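PDB 6PTM: uncharacterized protein from Bacteroides ovatus CL02T12C04, which probably acts as an exo-carrageenase of glycoside hydrolase family GH42, removing sugar units from the ends of carrageenan chains. Local coordinates for residues 576-590 with 613-625. Sequence-based numbering, arbitrary orientation.
Sequences KAEHMNDVLRIYEKL and DAIVVYKTPYAFK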
loop_
_atom_site.group_PDB
_atom_site.type_symbol
_atom_site.label_atom_id
_atom_site.label_comp_id
_atom_site.label_asym_id
_atom_site.label_seq_id
_atom_site.Cartn_x
_atom_site.Cartn_y
_atom_site.Cartn_z
ATOM N N LYS A 576 15.640 -10.532 15.572
ATOM C CA LYS A 576 16.641 -10.707 14.482
ATOM C C LYS A 576 16.884 -9.385 13.744
ATOM O O LYS A 576 15.977 -8.566 13.615
ATOM C CB LYS A 576 16.212 -11.795 13.499
ATOM C CG LYS A 576 16.246 -13.222 13.996
ATOM C CD LYS A 576 15.620 -14.188 13.015
ATOM C CE LYS A 576 16.182 -14.048 11.603
ATOM N NZ LYS A 576 15.574 -15.019 10.657
ATOM N N ALA A 577 18.125 -9.179 13.320
ATOM C CA ALA A 577 18.561 -7.979 12.590
ATOM C C ALA A 577 17.885 -7.994 11.218
ATOM O O ALA A 577 17.537 -6.925 10.743
ATOM C CB ALA A 577 20.077 -7.965 12.464
ATOM N N GLU A 578 17.716 -9.170 10.621
ATOM C CA GLU A 578 17.399 -9.303 9.170
ATOM C C GLU A 578 16.346 -10.387 8.925
ATOM O O GLU A 578 16.487 -11.147 7.953
ATOM C CB GLU A 578 18.702 -9.602 8.417
ATOM C CG GLU A 578 19.741 -8.502 8.545
ATOM C CD GLU A 578 20.976 -8.768 7.698
ATOM O OE1 GLU A 578 21.453 -9.891 7.717
ATOM O OE2 GLU A 578 21.435 -7.852 7.029
ATOM N N HIS A 579 15.277 -10.422 9.727
ATOM C CA HIS A 579 14.238 -11.455 9.590
ATOM C C HIS A 579 13.518 -11.289 8.236
ATOM O O HIS A 579 13.172 -12.302 7.617
ATOM C CB HIS A 579 13.252 -11.408 10.748
ATOM C CG HIS A 579 12.308 -12.552 10.646
ATOM N ND1 HIS A 579 12.766 -13.848 10.589
ATOM C CD2 HIS A 579 10.965 -12.612 10.533
ATOM C CE1 HIS A 579 11.751 -14.676 10.446
ATOM N NE2 HIS A 579 10.621 -13.950 10.455
ATOM N N MET A 580 13.266 -10.051 7.811
ATOM C CA MET A 580 12.450 -9.800 6.608
ATOM C C MET A 580 13.278 -10.070 5.347
ATOM O O MET A 580 12.657 -10.416 4.335
ATOM C CB MET A 580 11.890 -8.385 6.625
ATOM C CG MET A 580 10.838 -8.187 7.743
ATOM S SD MET A 580 9.601 -9.513 7.853
ATOM C CE MET A 580 8.718 -9.202 6.321
ATOM N N ASN A 581 14.614 -10.063 5.415
ATOM C CA ASN A 581 15.406 -10.619 4.276
ATOM C C ASN A 581 14.968 -12.062 4.069
ATOM O O ASN A 581 14.804 -12.472 2.908
ATOM C CB ASN A 581 16.914 -10.605 4.506
ATOM C CG ASN A 581 17.502 -9.221 4.584
ATOM O OD1 ASN A 581 16.811 -8.240 4.723
ATOM N ND2 ASN A 581 18.803 -9.125 4.494
ATOM N N ASP A 582 14.870 -12.844 5.147
ATOM C CA ASP A 582 14.511 -14.279 5.076
ATOM C C ASP A 582 13.054 -14.421 4.594
ATOM O O ASP A 582 12.714 -15.304 3.739
ATOM C CB ASP A 582 14.751 -14.944 6.441
ATOM C CG ASP A 582 16.216 -14.951 6.831
ATOM O OD1 ASP A 582 17.026 -15.029 5.917
ATOM O OD2 ASP A 582 16.517 -14.817 8.040
ATOM N N VAL A 583 12.158 -13.630 5.153
ATOM C CA VAL A 583 10.731 -13.774 4.785
ATOM C C VAL A 583 10.593 -13.416 3.292
ATOM O O VAL A 583 9.940 -14.163 2.579
ATOM C CB VAL A 583 9.816 -12.912 5.667
ATOM C CG1 VAL A 583 8.424 -12.921 5.091
ATOM C CG2 VAL A 583 9.815 -13.374 7.114
ATOM N N LEU A 584 11.241 -12.349 2.826
ATOM C CA LEU A 584 11.231 -12.004 1.382
ATOM C C LEU A 584 11.802 -13.179 0.579
ATOM O O LEU A 584 11.271 -13.449 -0.487
ATOM C CB LEU A 584 12.009 -10.700 1.132
ATOM C CG LEU A 584 12.084 -10.245 -0.322
ATOM C CD1 LEU A 584 10.688 -10.087 -0.906
ATOM C CD2 LEU A 584 12.873 -8.942 -0.471
ATOM N N ARG A 585 12.873 -13.840 1.031
ATOM C CA ARG A 585 13.542 -14.867 0.196
ATOM C C ARG A 585 12.534 -15.986 -0.108
ATOM O O ARG A 585 12.440 -16.394 -1.296
ATOM C CB ARG A 585 14.842 -15.352 0.854
ATOM C CG ARG A 585 15.739 -16.168 -0.077
ATOM C CD ARG A 585 17.046 -16.674 0.572
ATOM N NE ARG A 585 17.682 -15.548 1.244
ATOM C CZ ARG A 585 17.680 -15.336 2.558
ATOM N NH1 ARG A 585 17.151 -16.203 3.405
ATOM N NH2 ARG A 585 18.212 -14.225 3.017
ATOM N N ILE A 586 11.741 -16.419 0.882
ATOM C CA ILE A 586 10.782 -17.539 0.707
ATOM C C ILE A 586 9.558 -17.022 -0.081
ATOM O O ILE A 586 9.098 -17.737 -1.001
ATOM C CB ILE A 586 10.413 -18.256 2.031
ATOM C CG1 ILE A 586 9.399 -19.376 1.789
ATOM C CG2 ILE A 586 9.879 -17.313 3.096
ATOM C CD1 ILE A 586 9.786 -20.407 0.718
ATOM N N TYR A 587 9.085 -15.805 0.188
ATOM C CA TYR A 587 7.993 -15.165 -0.605
ATOM C C TYR A 587 8.360 -15.142 -2.088
ATOM O O TYR A 587 7.566 -15.584 -2.919
ATOM C CB TYR A 587 7.753 -13.724 -0.156
ATOM C CG TYR A 587 6.652 -13.014 -0.890
ATOM C CD1 TYR A 587 5.319 -13.303 -0.645
ATOM C CD2 TYR A 587 6.940 -12.099 -1.888
ATOM C CE1 TYR A 587 4.295 -12.665 -1.338
ATOM C CE2 TYR A 587 5.929 -11.441 -2.586
ATOM C CZ TYR A 587 4.604 -11.707 -2.292
ATOM O OH TYR A 587 3.628 -11.067 -2.964
ATOM N N GLU A 588 9.532 -14.594 -2.413
ATOM C CA GLU A 588 10.050 -14.485 -3.812
ATOM C C GLU A 588 10.134 -15.884 -4.446
ATOM O O GLU A 588 9.767 -16.070 -5.639
ATOM C CB GLU A 588 11.418 -13.822 -3.767
ATOM C CG GLU A 588 12.091 -13.667 -5.105
ATOM C CD GLU A 588 13.410 -12.923 -5.013
ATOM O OE1 GLU A 588 14.275 -13.335 -4.194
ATOM O OE2 GLU A 588 13.582 -11.954 -5.766
ATOM N N LYS A 589 10.614 -16.845 -3.672
ATOM C CA LYS A 589 10.780 -18.237 -4.132
ATOM C C LYS A 589 9.425 -18.805 -4.535
ATOM O O LYS A 589 9.391 -19.536 -5.499
ATOM C CB LYS A 589 11.471 -19.061 -3.041
ATOM C CG LYS A 589 11.861 -20.445 -3.484
ATOM C CD LYS A 589 12.967 -20.402 -4.529
ATOM C CE LYS A 589 13.573 -21.754 -4.793
ATOM N NZ LYS A 589 14.681 -21.602 -5.771
ATOM N N LEU A 590 8.335 -18.451 -3.843
ATOM C CA LEU A 590 7.015 -19.075 -4.068
ATOM C C LEU A 590 6.148 -18.253 -5.039
ATOM O O LEU A 590 5.202 -18.801 -5.529
ATOM C CB LEU A 590 6.291 -19.248 -2.728
ATOM C CG LEU A 590 6.932 -20.175 -1.693
ATOM C CD1 LEU A 590 6.059 -20.215 -0.443
ATOM C CD2 LEU A 590 7.164 -21.575 -2.246
ATOM N N ASP A 613 -3.579 -24.859 1.928
ATOM C CA ASP A 613 -3.174 -26.285 1.842
ATOM C C ASP A 613 -1.939 -26.475 2.723
ATOM O O ASP A 613 -1.677 -27.583 3.177
ATOM C CB ASP A 613 -2.882 -26.672 0.387
ATOM C CG ASP A 613 -4.001 -26.405 -0.584
ATOM O OD1 ASP A 613 -5.138 -26.609 -0.173
ATOM O OD2 ASP A 613 -3.712 -25.973 -1.768
ATOM N N ALA A 614 -1.141 -25.433 2.941
ATOM C CA ALA A 614 0.064 -25.593 3.767
ATOM C C ALA A 614 0.529 -24.265 4.347
ATOM O O ALA A 614 0.326 -23.235 3.683
ATOM C CB ALA A 614 1.170 -26.233 2.951
ATOM N N ILE A 615 1.153 -24.354 5.526
ATOM C CA ILE A 615 1.972 -23.277 6.135
ATOM C C ILE A 615 3.447 -23.642 5.931
ATOM O O ILE A 615 3.863 -24.796 6.225
ATOM C CB ILE A 615 1.563 -23.093 7.608
ATOM C CG1 ILE A 615 0.112 -22.601 7.714
ATOM C CG2 ILE A 615 2.552 -22.207 8.360
ATOM C CD1 ILE A 615 -0.443 -22.596 9.149
ATOM N N VAL A 616 4.246 -22.671 5.507
ATOM C CA VAL A 616 5.711 -22.862 5.410
ATOM C C VAL A 616 6.331 -22.071 6.553
ATOM O O VAL A 616 5.873 -20.962 6.813
ATOM C CB VAL A 616 6.264 -22.513 4.016
ATOM C CG1 VAL A 616 5.530 -23.282 2.940
ATOM C CG2 VAL A 616 6.237 -21.033 3.712
ATOM N N VAL A 617 7.285 -22.676 7.258
ATOM C CA VAL A 617 7.996 -22.036 8.393
ATOM C C VAL A 617 9.484 -22.041 8.058
ATOM O O VAL A 617 10.099 -23.133 7.993
ATOM C CB VAL A 617 7.700 -22.702 9.749
ATOM C CG1 VAL A 617 8.405 -21.929 10.861
ATOM C CG2 VAL A 617 6.212 -22.816 10.021
ATOM N N TYR A 618 10.013 -20.853 7.791
ATOM C CA TYR A 618 11.366 -20.642 7.231
ATOM C C TYR A 618 12.110 -19.656 8.106
ATOM O O TYR A 618 11.564 -18.541 8.322
ATOM C CB TYR A 618 11.294 -20.110 5.798
ATOM C CG TYR A 618 12.612 -19.843 5.129
ATOM C CD1 TYR A 618 13.463 -20.871 4.756
ATOM C CD2 TYR A 618 12.996 -18.548 4.841
ATOM C CE1 TYR A 618 14.669 -20.608 4.119
ATOM C CE2 TYR A 618 14.192 -18.264 4.209
ATOM C CZ TYR A 618 15.007 -19.303 3.808
ATOM O OH TYR A 618 16.161 -18.987 3.177
ATOM N N LYS A 619 13.304 -20.071 8.564
ATOM C CA LYS A 619 14.265 -19.237 9.325
ATOM C C LYS A 619 13.524 -18.398 10.379
ATOM O O LYS A 619 13.772 -17.177 10.498
ATOM C CB LYS A 619 15.071 -18.397 8.335
ATOM C CG LYS A 619 16.087 -19.175 7.499
ATOM C CD LYS A 619 17.242 -18.277 7.042
ATOM C CE LYS A 619 18.586 -18.966 7.060
ATOM N NZ LYS A 619 18.591 -19.996 6.014
ATOM N N THR A 620 12.692 -19.069 11.169
ATOM C CA THR A 620 11.906 -18.475 12.274
ATOM C C THR A 620 12.305 -19.178 13.571
ATOM O O THR A 620 11.489 -19.876 14.178
ATOM C CB THR A 620 10.419 -18.523 11.894
ATOM O OG1 THR A 620 10.257 -17.911 10.600
ATOM C CG2 THR A 620 9.540 -17.820 12.903
ATOM N N PRO A 621 13.561 -19.001 14.050
ATOM C CA PRO A 621 14.065 -19.755 15.199
ATOM C C PRO A 621 13.391 -19.311 16.502
ATOM O O PRO A 621 13.233 -20.152 17.348
ATOM C CB PRO A 621 15.565 -19.430 15.237
ATOM C CG PRO A 621 15.662 -18.059 14.618
ATOM C CD PRO A 621 14.556 -18.027 13.578
ATOM N N TYR A 622 13.025 -18.030 16.615
ATOM C CA TYR A 622 12.229 -17.476 17.742
ATOM C C TYR A 622 10.725 -17.582 17.463
ATOM O O TYR A 622 10.237 -17.155 16.386
ATOM C CB TYR A 622 12.531 -15.999 17.974
ATOM C CG TYR A 622 13.958 -15.639 18.278
ATOM C CD1 TYR A 622 14.350 -15.421 19.581
ATOM C CD2 TYR A 622 14.868 -15.333 17.264
ATOM C CE1 TYR A 622 15.628 -14.995 19.887
ATOM C CE2 TYR A 622 16.157 -14.910 17.545
ATOM C CZ TYR A 622 16.547 -14.776 18.869
ATOM O OH TYR A 622 17.777 -14.304 19.209
ATOM N N ALA A 623 9.971 -18.166 18.398
ATOM C CA ALA A 623 8.501 -18.186 18.317
ATOM C C ALA A 623 7.939 -18.032 19.718
ATOM O O ALA A 623 8.567 -18.513 20.671
ATOM C CB ALA A 623 8.004 -19.444 17.665
ATOM N N PHE A 624 6.781 -17.390 19.827
ATOM C CA PHE A 624 5.961 -17.423 21.065
ATOM C C PHE A 624 5.569 -18.887 21.276
ATOM O O PHE A 624 5.252 -19.594 20.271
ATOM C CB PHE A 624 4.752 -16.489 20.955
ATOM C CG PHE A 624 5.100 -15.025 20.811
ATOM C CD1 PHE A 624 5.592 -14.316 21.886
ATOM C CD2 PHE A 624 4.983 -14.371 19.594
ATOM C CE1 PHE A 624 5.952 -12.980 21.752
ATOM C CE2 PHE A 624 5.319 -13.027 19.464
ATOM C CZ PHE A 624 5.803 -12.330 20.546
ATOM N N LYS A 625 5.521 -19.336 22.529
ATOM C CA LYS A 625 4.889 -20.655 22.804
ATOM C C LYS A 625 3.498 -20.681 22.135
ATOM O O LYS A 625 3.132 -21.698 21.531
ATOM C CB LYS A 625 4.866 -20.975 24.307
ATOM C CG LYS A 625 4.568 -22.445 24.643
ATOM C CD LYS A 625 4.684 -22.836 26.130
HETATM O O HOH W 1 8.538 -15.748 10.342
#
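In a five-stranded parallel alpha/beta domain, helix 579-590 packs on strand 614-617 and on the loop that follows the strand. GH42 enzymes have such a domain after the catalytic barrel. Lys576, just before the helix, reaches this loop with its ammonium. Its CG crosses the Tyr622 ring obliquely and its CD meets Pro621 CD; the bend at chi3 (51°) then brings Lys576 NZ to Lys619 O at 2.8 Å. NZ has two more acceptors, both from its own segment. One is Asp582 OD2, through the anti lone pair, in a salt bridge. The other is His579 ND1, 3.0 Å from Lys576 NZ, which lies in the imidazole plane. At the other ring nitrogen, NE2 shares a water with Thr620 OG1. Thr620 OG1 itself donates to Tyr618 O at 2.7 Å.

Arg585 NH1 binds Asp582 OD1 at 2.8 Å and donates to Tyr618 OH at 3.0 Å, with an N-H...O angle of 155°. Both acceptors lie near the guanidinium plane, which is turned 63° from the phenol ring. Lys619 CG sits over one face of that ring. Lys619 CD packs on the Asp582 carboxylate, while its NZ pairs with Glu646. Further along the helix, Ile586 CG2 meets Tyr618 CD2 at 3.8 Å. Ile586 CG1 and Leu590 CD1 close on Val616 CG2.

The buried Asp582 carboxylate is thus gripped by a cation at each oxygen, which would favour its ionised form. Because ND1 accepts from Lys576 NZ, the His579 ring is probably neutral, with its proton on NE2.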